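Local coordinates for protein putative L-alanine-DL-glutamate epimerase (Burkholderia xenovorans, PDB 2OO6) that probably acts as a magnesium-dependent racemase or epimerase of the mandelate racemase/muconate lactonizing enzyme family, its exact substrate being uncertain, at residues A[15-20]-A[347-352]; A[118-123]-A[364-369]; A[289-294]-A[313-318]. One frame throughout, in Å; residues are numbered along the deposited sequence.

Interaction 1 (A[15-20]-A[347-352]); sequences AGWRNY and DRLAWE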
loop_
_atom_site.group_PDB
_atom_site.type_symbol
_atom_site.label_atom_id
_atom_site.label_comp_id
_atom_site.label_asym_id
_atom_site.label_seq_id
_atom_site.Cartn_x
_atom_site.Cartn_y
_atom_site.Cartn_z
ATOM N N ALA A 15 -4.996 -49.398 5.512
ATOM C CA ALA A 15 -6.264 -48.703 5.255
ATOM C C ALA A 15 -6.630 -48.725 3.752
ATOM O O ALA A 15 -7.206 -47.765 3.213
ATOM C CB ALA A 15 -6.248 -47.270 5.811
ATOM N N GLY A 16 -6.307 -49.830 3.086
ATOM C CA GLY A 16 -6.729 -50.030 1.692
ATOM C C GLY A 16 -5.696 -49.531 0.705
ATOM O O GLY A 16 -4.835 -50.302 0.280
ATOM N N TRP A 17 -5.776 -48.250 0.334
ATOM C CA TRP A 17 -4.816 -47.651 -0.604
ATOM C C TRP A 17 -3.770 -46.785 0.102
ATOM O O TRP A 17 -2.935 -46.115 -0.536
ATOM C CB TRP A 17 -5.562 -46.819 -1.656
ATOM C CG TRP A 17 -6.140 -45.536 -1.114
ATOM C CD1 TRP A 17 -5.558 -44.288 -1.135
ATOM C CD2 TRP A 17 -7.408 -45.379 -0.483
ATOM N NE1 TRP A 17 -6.393 -43.367 -0.549
ATOM C CE2 TRP A 17 -7.538 -44.008 -0.140
ATOM C CE3 TRP A 17 -8.446 -46.264 -0.166
ATOM C CZ2 TRP A 17 -8.660 -43.502 0.490
ATOM C CZ3 TRP A 17 -9.563 -45.762 0.457
ATOM C CH2 TRP A 17 -9.667 -44.385 0.782
ATOM N N ARG A 18 -3.838 -46.777 1.431
ATOM C CA ARG A 18 -2.957 -45.988 2.265
ATOM C C ARG A 18 -2.960 -46.673 3.623
ATOM O O ARG A 18 -3.764 -47.577 3.872
ATOM C CB ARG A 18 -3.526 -44.570 2.419
ATOM C CG ARG A 18 -4.957 -44.565 2.982
ATOM C CD ARG A 18 -5.526 -43.160 3.022
ATOM N NE ARG A 18 -6.871 -43.131 3.609
ATOM C CZ ARG A 18 -7.504 -42.015 3.977
ATOM N NH1 ARG A 18 -6.908 -40.820 3.819
ATOM N NH2 ARG A 18 -8.733 -42.082 4.487
ATOM N N ASN A 19 -2.072 -46.247 4.498
ATOM C CA ASN A 19 -2.036 -46.810 5.833
ATOM C C ASN A 19 -2.549 -45.775 6.808
ATOM O O ASN A 19 -2.492 -44.562 6.507
ATOM C CB ASN A 19 -0.609 -47.164 6.195
ATOM C CG ASN A 19 -0.058 -48.298 5.365
ATOM O OD1 ASN A 19 -0.710 -49.327 5.177
ATOM N ND2 ASN A 19 1.171 -48.128 4.887
ATOM N N TYR A 20 -3.019 -46.233 7.964
ATOM C CA TYR A 20 -3.299 -45.328 9.085
ATOM C C TYR A 20 -2.088 -45.357 9.975
ATOM O O TYR A 20 -1.435 -46.388 10.067
ATOM C CB TYR A 20 -4.486 -45.806 9.909
ATOM C CG TYR A 20 -5.846 -45.619 9.294
ATOM C CD1 TYR A 20 -6.082 -44.651 8.305
ATOM C CD2 TYR A 20 -6.921 -46.406 9.724
ATOM C CE1 TYR A 20 -7.372 -44.475 7.767
ATOM C CE2 TYR A 20 -8.191 -46.255 9.182
ATOM C CZ TYR A 20 -8.412 -45.295 8.224
ATOM O OH TYR A 20 -9.685 -45.176 7.717
ATOM N N ASP A 347 -18.261 -42.991 3.394
ATOM C CA ASP A 347 -17.732 -44.253 2.903
ATOM C C ASP A 347 -16.721 -44.775 3.915
ATOM O O ASP A 347 -15.777 -44.074 4.285
ATOM C CB ASP A 347 -17.086 -44.072 1.525
ATOM C CG ASP A 347 -18.091 -43.607 0.475
ATOM O OD1 ASP A 347 -19.028 -44.384 0.182
ATOM O OD2 ASP A 347 -17.974 -42.446 -0.001
ATOM N N ARG A 348 -16.926 -45.992 4.393
ATOM C CA ARG A 348 -15.964 -46.551 5.339
ATOM C C ARG A 348 -15.448 -47.934 4.938
ATOM O O ARG A 348 -16.184 -48.741 4.379
ATOM C CB ARG A 348 -16.505 -46.540 6.772
ATOM C CG ARG A 348 -17.395 -47.684 7.124
ATOM C CD ARG A 348 -17.778 -47.649 8.605
ATOM N NE ARG A 348 -18.835 -48.635 8.861
ATOM C CZ ARG A 348 -20.140 -48.425 8.659
ATOM N NH1 ARG A 348 -20.582 -47.254 8.206
ATOM N NH2 ARG A 348 -21.008 -49.397 8.916
ATOM N N LEU A 349 -14.175 -48.176 5.252
ATOM C CA LEU A 349 -13.528 -49.477 5.076
ATOM C C LEU A 349 -14.273 -50.592 5.816
ATOM O O LEU A 349 -14.820 -50.384 6.908
ATOM C CB LEU A 349 -12.085 -49.427 5.601
ATOM C CG LEU A 349 -11.122 -48.449 4.920
ATOM C CD1 LEU A 349 -9.810 -48.414 5.683
ATOM C CD2 LEU A 349 -10.885 -48.836 3.428
ATOM N N ALA A 350 -14.265 -51.782 5.221
ATOM C CA ALA A 350 -14.977 -52.919 5.809
ATOM C C ALA A 350 -14.466 -53.186 7.211
ATOM O O ALA A 350 -15.226 -53.600 8.071
ATOM C CB ALA A 350 -14.821 -54.166 4.934
ATOM N N TRP A 351 -13.193 -52.895 7.465
ATOM C CA TRP A 351 -12.620 -53.175 8.797
ATOM C C TRP A 351 -12.477 -51.936 9.712
ATOM O O TRP A 351 -11.840 -51.998 10.772
ATOM C CB TRP A 351 -11.302 -53.965 8.671
ATOM C CG TRP A 351 -10.203 -53.251 7.947
ATOM C CD1 TRP A 351 -9.164 -52.562 8.514
ATOM C CD2 TRP A 351 -10.025 -53.140 6.517
ATOM N NE1 TRP A 351 -8.345 -52.039 7.533
ATOM C CE2 TRP A 351 -8.846 -52.379 6.300
ATOM C CE3 TRP A 351 -10.734 -53.618 5.409
ATOM C CZ2 TRP A 351 -8.360 -52.076 5.004
ATOM C CZ3 TRP A 351 -10.254 -53.318 4.111
ATOM C CH2 TRP A 351 -9.086 -52.544 3.923
ATOM N N GLU A 352 -13.067 -50.815 9.307
ATOM C CA GLU A 352 -12.862 -49.552 10.029
ATOM C C GLU A 352 -13.305 -49.683 11.495
ATOM O O GLU A 352 -12.566 -49.334 12.411
ATOM C CB GLU A 352 -13.631 -48.401 9.346
ATOM C CG GLU A 352 -13.405 -47.031 10.000
ATOM C CD GLU A 352 -12.063 -46.395 9.638
ATOM O OE1 GLU A 352 -11.515 -46.687 8.552
ATOM O OE2 GLU A 352 -11.564 -45.585 10.450
#
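Leu349 lays its CD1 methyl against Ala15, 3.6 Å from Ala15 CA and 3.7 Å from Ala15 CB, while its CD2 turns toward Trp17. This is the interface of the two-domain enolase-superfamily architecture: residues 15-20 hold the turn between the first two strands of the N-terminal capping domain, and 347-352 lie in the loop that follows strand 342-344 of the C-terminal part. The loop reverses in a type I turn from Leu349 to Glu352, which presents Leu349, Trp351 and Glu352 to the same hairpin. Trp351 brings its indole in edge first, with CZ2 3.6 Å from Gly16 N; its NE1 is hydrogen-bonded to Asp14 O, and His387 stacks on the ring. Gly16 has a positive phi (92°), a backbone shape that suits glycine. The Tyr20 ring carries Ala15 CB over the centre of one face, 3.5 Å above the plane. The Trp17 side chain lies about 4 Å from a bound sulfate and about 7 Å from the side chain of His125, a ligand-binding residue, which places this hairpin beside the pocket. Glu352 is bent at chi2 (77°), and its carboxylate, turned 73° from the Tyr20 ring, has OE2 held by His323 N while OE1 accepts a short 2.5 Å hydrogen bond from Tyr20 OH through its syn lone pair.

Interaction 2 (A[118-123]-A[364-369]); sequences RVPVYW and NGELII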
loop_
_atom_site.group_PDB
_atom_site.type_symbol
_atom_site.label_atom_id
_atom_site.label_comp_id
_atom_site.label_asym_id
_atom_site.label_seq_id
_atom_site.Cartn_x
_atom_site.Cartn_y
_atom_site.Cartn_z
ATOM N N ARG A 118 -23.885 -31.036 18.693
ATOM C CA ARG A 118 -23.879 -31.722 17.401
ATOM C C ARG A 118 -23.244 -30.825 16.365
ATOM O O ARG A 118 -23.352 -29.597 16.472
ATOM C CB ARG A 118 -25.298 -32.070 16.966
ATOM C CG ARG A 118 -26.019 -32.942 17.975
ATOM C CD ARG A 118 -27.193 -33.669 17.379
ATOM N NE ARG A 118 -27.729 -34.609 18.366
ATOM C CZ ARG A 118 -28.827 -35.340 18.199
ATOM N NH1 ARG A 118 -29.540 -35.256 17.076
ATOM N NH2 ARG A 118 -29.208 -36.166 19.164
ATOM N N VAL A 119 -22.606 -31.435 15.363
ATOM C CA VAL A 119 -21.861 -30.681 14.348
ATOM C C VAL A 119 -22.382 -31.028 12.942
ATOM O O VAL A 119 -22.365 -32.197 12.548
ATOM C CB VAL A 119 -20.334 -30.986 14.450
ATOM C CG1 VAL A 119 -19.542 -30.233 13.402
ATOM C CG2 VAL A 119 -19.797 -30.644 15.834
ATOM N N PRO A 120 -22.886 -30.025 12.185
ATOM C CA PRO A 120 -23.264 -30.365 10.804
ATOM C C PRO A 120 -22.034 -30.799 10.010
ATOM O O PRO A 120 -20.941 -30.206 10.157
ATOM C CB PRO A 120 -23.826 -29.057 10.255
ATOM C CG PRO A 120 -24.312 -28.314 11.516
ATOM C CD PRO A 120 -23.200 -28.619 12.506
ATOM N N VAL A 121 -22.211 -31.835 9.198
ATOM C CA VAL A 121 -21.109 -32.333 8.383
ATOM C C VAL A 121 -21.376 -32.224 6.893
ATOM O O VAL A 121 -22.517 -32.004 6.454
ATOM C CB VAL A 121 -20.714 -33.787 8.775
ATOM C CG1 VAL A 121 -20.226 -33.836 10.248
ATOM C CG2 VAL A 121 -21.875 -34.779 8.506
ATOM N N TYR A 122 -20.313 -32.355 6.106
ATOM C CA TYR A 122 -20.514 -32.732 4.720
ATOM C C TYR A 122 -19.873 -34.073 4.456
ATOM O O TYR A 122 -18.836 -34.432 5.078
ATOM C CB TYR A 122 -20.030 -31.685 3.721
ATOM C CG TYR A 122 -18.540 -31.426 3.688
ATOM C CD1 TYR A 122 -17.713 -32.122 2.805
ATOM C CD2 TYR A 122 -17.966 -30.441 4.504
ATOM C CE1 TYR A 122 -16.326 -31.859 2.730
ATOM C CE2 TYR A 122 -16.561 -30.163 4.433
ATOM C CZ TYR A 122 -15.773 -30.877 3.540
ATOM O OH TYR A 122 -14.419 -30.642 3.470
ATOM N N TRP A 123 -20.507 -34.816 3.559
ATOM C CA TRP A 123 -20.008 -36.111 3.150
ATOM C C TRP A 123 -18.972 -35.881 2.059
ATOM O O TRP A 123 -19.292 -35.520 0.894
ATOM C CB TRP A 123 -21.184 -37.000 2.665
ATOM C CG TRP A 123 -20.821 -38.333 2.099
ATOM C CD1 TRP A 123 -19.564 -38.801 1.788
ATOM C CD2 TRP A 123 -21.739 -39.356 1.688
ATOM N NE1 TRP A 123 -19.650 -40.070 1.242
ATOM C CE2 TRP A 123 -20.975 -40.425 1.169
ATOM C CE3 TRP A 123 -23.135 -39.479 1.728
ATOM C CZ2 TRP A 123 -21.563 -41.610 0.682
ATOM C CZ3 TRP A 123 -23.723 -40.670 1.249
ATOM C CH2 TRP A 123 -22.930 -41.709 0.727
ATOM N N ASN A 364 -29.446 -37.195 11.420
ATOM C CA ASN A 364 -30.021 -36.073 10.646
ATOM C C ASN A 364 -28.913 -35.178 10.101
ATOM O O ASN A 364 -28.956 -33.968 10.230
ATOM C CB ASN A 364 -31.043 -35.273 11.499
ATOM C CG ASN A 364 -31.909 -34.279 10.673
ATOM O OD1 ASN A 364 -32.431 -33.294 11.220
ATOM N ND2 ASN A 364 -32.076 -34.543 9.394
ATOM N N GLY A 365 -27.903 -35.796 9.506
ATOM C CA GLY A 365 -26.807 -35.056 8.866
ATOM C C GLY A 365 -25.855 -34.330 9.807
ATOM O O GLY A 365 -25.096 -33.454 9.357
ATOM N N GLU A 366 -25.903 -34.665 11.101
ATOM C CA GLU A 366 -24.967 -34.100 12.077
ATOM C C GLU A 366 -24.217 -35.174 12.843
ATOM O O GLU A 366 -24.754 -36.260 13.080
ATOM C CB GLU A 366 -25.667 -33.193 13.087
ATOM C CG GLU A 366 -26.642 -32.212 12.474
ATOM C CD GLU A 366 -27.185 -31.249 13.500
ATOM O OE1 GLU A 366 -27.784 -31.714 14.488
ATOM O OE2 GLU A 366 -26.999 -30.026 13.325
ATOM N N LEU A 367 -22.972 -34.848 13.222
ATOM C CA LEU A 367 -22.154 -35.691 14.062
ATOM C C LEU A 367 -22.479 -35.390 15.515
ATOM O O LEU A 367 -22.516 -34.235 15.949
ATOM C CB LEU A 367 -20.666 -35.460 13.796
ATOM C CG LEU A 367 -19.611 -36.080 14.727
ATOM C CD1 LEU A 367 -19.658 -37.578 14.643
ATOM C CD2 LEU A 367 -18.195 -35.580 14.334
ATOM N N ILE A 368 -22.735 -36.444 16.266
ATOM C CA ILE A 368 -22.967 -36.328 17.695
ATOM C C ILE A 368 -21.613 -36.330 18.393
ATOM O O ILE A 368 -20.789 -37.224 18.172
ATOM C CB ILE A 368 -23.848 -37.483 18.204
ATOM C CG1 ILE A 368 -25.178 -37.451 17.451
ATOM C CG2 ILE A 368 -24.047 -37.374 19.726
ATOM C CD1 ILE A 368 -26.050 -38.653 17.664
ATOM N N ILE A 369 -21.366 -35.303 19.195
ATOM C CA ILE A 369 -20.097 -35.164 19.905
ATOM C C ILE A 369 -20.141 -36.065 21.138
ATOM O O ILE A 369 -21.029 -35.924 21.969
ATOM C CB ILE A 369 -19.854 -33.706 20.274
ATOM C CG1 ILE A 369 -19.724 -32.902 18.974
ATOM C CG2 ILE A 369 -18.585 -33.543 21.149
ATOM C CD1 ILE A 369 -20.104 -31.457 19.140
HETATM O O HOH W 1 -28.920 -34.111 14.597
HETATM O O HOH W 2 -25.864 -28.326 15.841
HETATM O O HOH W 3 -24.822 -33.345 6.703
#
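With chi1 at -46°, Glu366 sets CG anti to its carbonyl carbon, and the extended chain beyond carries the carboxylate across Arg118, whose own chain runs straight from CG to NE. Both belong to an antiparallel strand pair, 118-123 with 366-368, in the small mixed sheet where strand 342-344 flanks 118-123 on its other edge. Val119 and Leu367 form the hydrogen-bonded pair: Val119 N reaches Leu367 O at 2.9 Å, and Leu367 N returns to Val119 O at 2.8 Å. A weak bond from Val121 N to Gly365 O extends the pairing. On the face bearing Arg118, Pro120, Glu366 and Ile368, Glu366 OE1 lies 3.5 Å from Arg118 CB, but the charged ends do not meet directly. One water accepts from Arg118 NH1 and donates to Glu366 OE1, and Gln363 OE1 also takes a bond from NH1. Ile368 runs alongside Arg118 and covers one face of the guanidinium. Val119 and Leu367 turn to the opposite face, packing on helix 323-335. There Ile369 crosses Val119 at about a right angle, its CD1 tightly set 3.4 Å from Val119 CG2.

Interaction 3 (A[289-294]-A[313-318]); sequences AIVDTI and INVAPH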
loop_
_atom_site.group_PDB
_atom_site.type_symbol
_atom_site.label_atom_id
_atom_site.label_comp_id
_atom_site.label_asym_id
_atom_site.label_seq_id
_atom_site.Cartn_x
_atom_site.Cartn_y
_atom_site.Cartn_z
ATOM N N ALA A 289 -11.735 -20.718 5.911
ATOM C CA ALA A 289 -10.394 -21.265 6.138
ATOM C C ALA A 289 -10.486 -22.713 6.600
ATOM O O ALA A 289 -11.128 -23.002 7.602
ATOM C CB ALA A 289 -9.662 -20.435 7.149
ATOM N N ILE A 290 -9.872 -23.628 5.858
ATOM C CA ILE A 290 -9.784 -25.017 6.307
ATOM C C ILE A 290 -8.576 -25.209 7.214
ATOM O O ILE A 290 -7.450 -24.830 6.859
ATOM C CB ILE A 290 -9.626 -26.011 5.128
ATOM C CG1 ILE A 290 -10.616 -25.711 3.976
ATOM C CG2 ILE A 290 -9.738 -27.474 5.628
ATOM C CD1 ILE A 290 -12.056 -25.797 4.340
ATOM N N VAL A 291 -8.795 -25.854 8.355
ATOM C CA VAL A 291 -7.728 -26.066 9.332
ATOM C C VAL A 291 -7.497 -27.547 9.550
ATOM O O VAL A 291 -8.402 -28.288 10.013
ATOM C CB VAL A 291 -8.051 -25.411 10.684
ATOM C CG1 VAL A 291 -6.894 -25.643 11.672
ATOM C CG2 VAL A 291 -8.290 -23.881 10.502
ATOM N N ASP A 292 -6.281 -27.983 9.282
ATOM C CA ASP A 292 -6.004 -29.391 9.468
ATOM C C ASP A 292 -5.449 -29.557 10.870
ATOM O O ASP A 292 -4.276 -29.279 11.118
ATOM C CB ASP A 292 -5.028 -29.927 8.397
ATOM C CG ASP A 292 -4.884 -31.438 8.486
ATOM O OD1 ASP A 292 -4.938 -31.982 9.644
ATOM O OD2 ASP A 292 -4.739 -32.089 7.439
ATOM N N THR A 293 -6.305 -29.974 11.791
ATOM C CA THR A 293 -5.920 -30.097 13.195
ATOM C C THR A 293 -5.100 -31.357 13.469
ATOM O O THR A 293 -4.429 -31.454 14.501
ATOM C CB THR A 293 -7.148 -30.110 14.154
ATOM O OG1 THR A 293 -7.796 -31.375 14.070
ATOM C CG2 THR A 293 -8.162 -28.990 13.825
ATOM N N ILE A 294 -5.185 -32.329 12.564
ATOM C CA ILE A 294 -4.351 -33.531 12.659
ATOM C C ILE A 294 -2.894 -33.146 12.380
ATOM O O ILE A 294 -1.970 -33.610 13.057
ATOM C CB ILE A 294 -4.801 -34.594 11.623
ATOM C CG1 ILE A 294 -6.296 -34.914 11.785
ATOM C CG2 ILE A 294 -3.879 -35.841 11.652
ATOM C CD1 ILE A 294 -6.761 -35.256 13.225
ATOM N N ILE A 313 -13.727 -14.729 9.722
ATOM C CA ILE A 313 -13.673 -15.891 8.861
ATOM C C ILE A 313 -14.022 -17.143 9.670
ATOM O O ILE A 313 -13.484 -17.356 10.759
ATOM C CB ILE A 313 -12.251 -16.061 8.277
ATOM C CG1 ILE A 313 -11.919 -14.864 7.373
ATOM C CG2 ILE A 313 -12.124 -17.421 7.558
ATOM C CD1 ILE A 313 -10.433 -14.737 7.030
ATOM N N ASN A 314 -14.955 -17.935 9.155
ATOM C CA ASN A 314 -15.261 -19.232 9.758
ATOM C C ASN A 314 -14.337 -20.316 9.269
ATOM O O ASN A 314 -13.778 -20.230 8.153
ATOM C CB ASN A 314 -16.726 -19.596 9.532
ATOM C CG ASN A 314 -17.682 -18.709 10.370
ATOM O OD1 ASN A 314 -17.249 -18.007 11.280
ATOM N ND2 ASN A 314 -18.977 -18.770 10.076
ATOM N N VAL A 315 -14.181 -21.348 10.088
ATOM C CA VAL A 315 -13.196 -22.390 9.788
ATOM C C VAL A 315 -13.870 -23.747 9.669
ATOM O O VAL A 315 -14.920 -23.998 10.298
ATOM C CB VAL A 315 -12.059 -22.450 10.861
ATOM C CG1 VAL A 315 -11.306 -21.105 10.947
ATOM C CG2 VAL A 315 -12.602 -22.886 12.262
ATOM N N ALA A 316 -13.255 -24.640 8.905
ATOM C CA ALA A 316 -13.734 -26.007 8.776
ATOM C C ALA A 316 -12.570 -26.992 8.963
ATOM O O ALA A 316 -11.549 -26.854 8.318
ATOM C CB ALA A 316 -14.377 -26.206 7.425
ATOM N N PRO A 317 -12.705 -27.975 9.869
ATOM C CA PRO A 317 -11.576 -28.916 9.968
ATOM C C PRO A 317 -11.436 -29.801 8.741
ATOM O O PRO A 317 -12.426 -30.057 8.020
ATOM C CB PRO A 317 -11.901 -29.753 11.212
ATOM C CG PRO A 317 -13.341 -29.580 11.426
ATOM C CD PRO A 317 -13.768 -28.262 10.837
ATOM N N HIS A 318 -10.193 -30.201 8.484
ATOM C CA HIS A 318 -9.860 -31.181 7.469
ATOM C C HIS A 318 -9.842 -32.559 8.139
ATOM O O HIS A 318 -9.058 -32.814 9.061
ATOM C CB HIS A 318 -8.493 -30.853 6.890
ATOM C CG HIS A 318 -8.071 -31.740 5.766
ATOM N ND1 HIS A 318 -8.968 -32.311 4.882
ATOM C CD2 HIS A 318 -6.835 -32.092 5.332
ATOM C CE1 HIS A 318 -8.304 -33.004 3.972
ATOM N NE2 HIS A 318 -7.011 -32.887 4.220
#
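Strands 289-291 and 314-317 run parallel, their short axes 4.5 Å apart at closest and 37° from alignment, with Ala289, Ile290 and Val291 opposite Val315, Ala316 and Pro317. Four backbone hydrogen bonds join them, passing from Ala289 N to Asn314 O, Ala316 N to Ala289 O, Val291 N to Ala316 O and His318 N to Val291 O. In the last, at 3.0 Å, the donor comes from above the carbonyl plane, where the strands are giving way to loop. On the face carrying Ala289, Val291 and Val315, Val291 CG2 meets Val315 CB at 4.0 Å, and Ala289 CB touches the CG2 branch of Ile313 at 3.9 Å; helix 298-310 covers Val291 and Val315. Strand, helix and next parallel strand make this a beta-alpha-beta crossover of the TIM-barrel-like C-terminal domain. Ile290 and Ala316 point to the other face, toward Trp243; Ile290 CD1 lies 3.9 Å from Ala316 CB, and its CG2 packs 3.8 Å from His318 CB. Ile290 also touches Glu245, and His318 touches Glu269; both acidic residues bind magnesium, so this end of the pair backs onto the metal site. His318, with CG anti to the backbone N (chi1 -176°), swings its imidazole toward Asp292. The planes of ring and carboxylate stand 86° apart, and Asp292 OD2 sits at the ring edge, 3.0 Å from His318 CD2, close enough to suggest a polarised C-H contact. Each group has its stronger polar partner outside the pair: His318 ND1 is hydrogen-bonded to Glu343 OE1, whereas Asp292, at the N-cap of helix 293-296, uses OD1 to take the N-H of Trp295.

From the N terminus, the chain first lays down 15-20 in the capping domain and then 118-123. It passes through most of the barrel before interaction 3 joins 289-294 to 313-318, closing a short, mainly helical loop. Residues 347-352 next return to the N-terminal hairpin and close interaction 1; 364-369 then pairs with 118-123 to close interaction 2. Interactions 1 and 2 therefore cross, and interaction 3 is nested inside both. Interaction 1 ties cap to barrel domain, interaction 2 joins strands of the small mixed sheet, and interaction 3 joins neighbouring barrel strands. Asp347 OD2 and Trp123 NE1, 3.2 Å apart in a probable hydrogen bond, connect interactions 1 and 2.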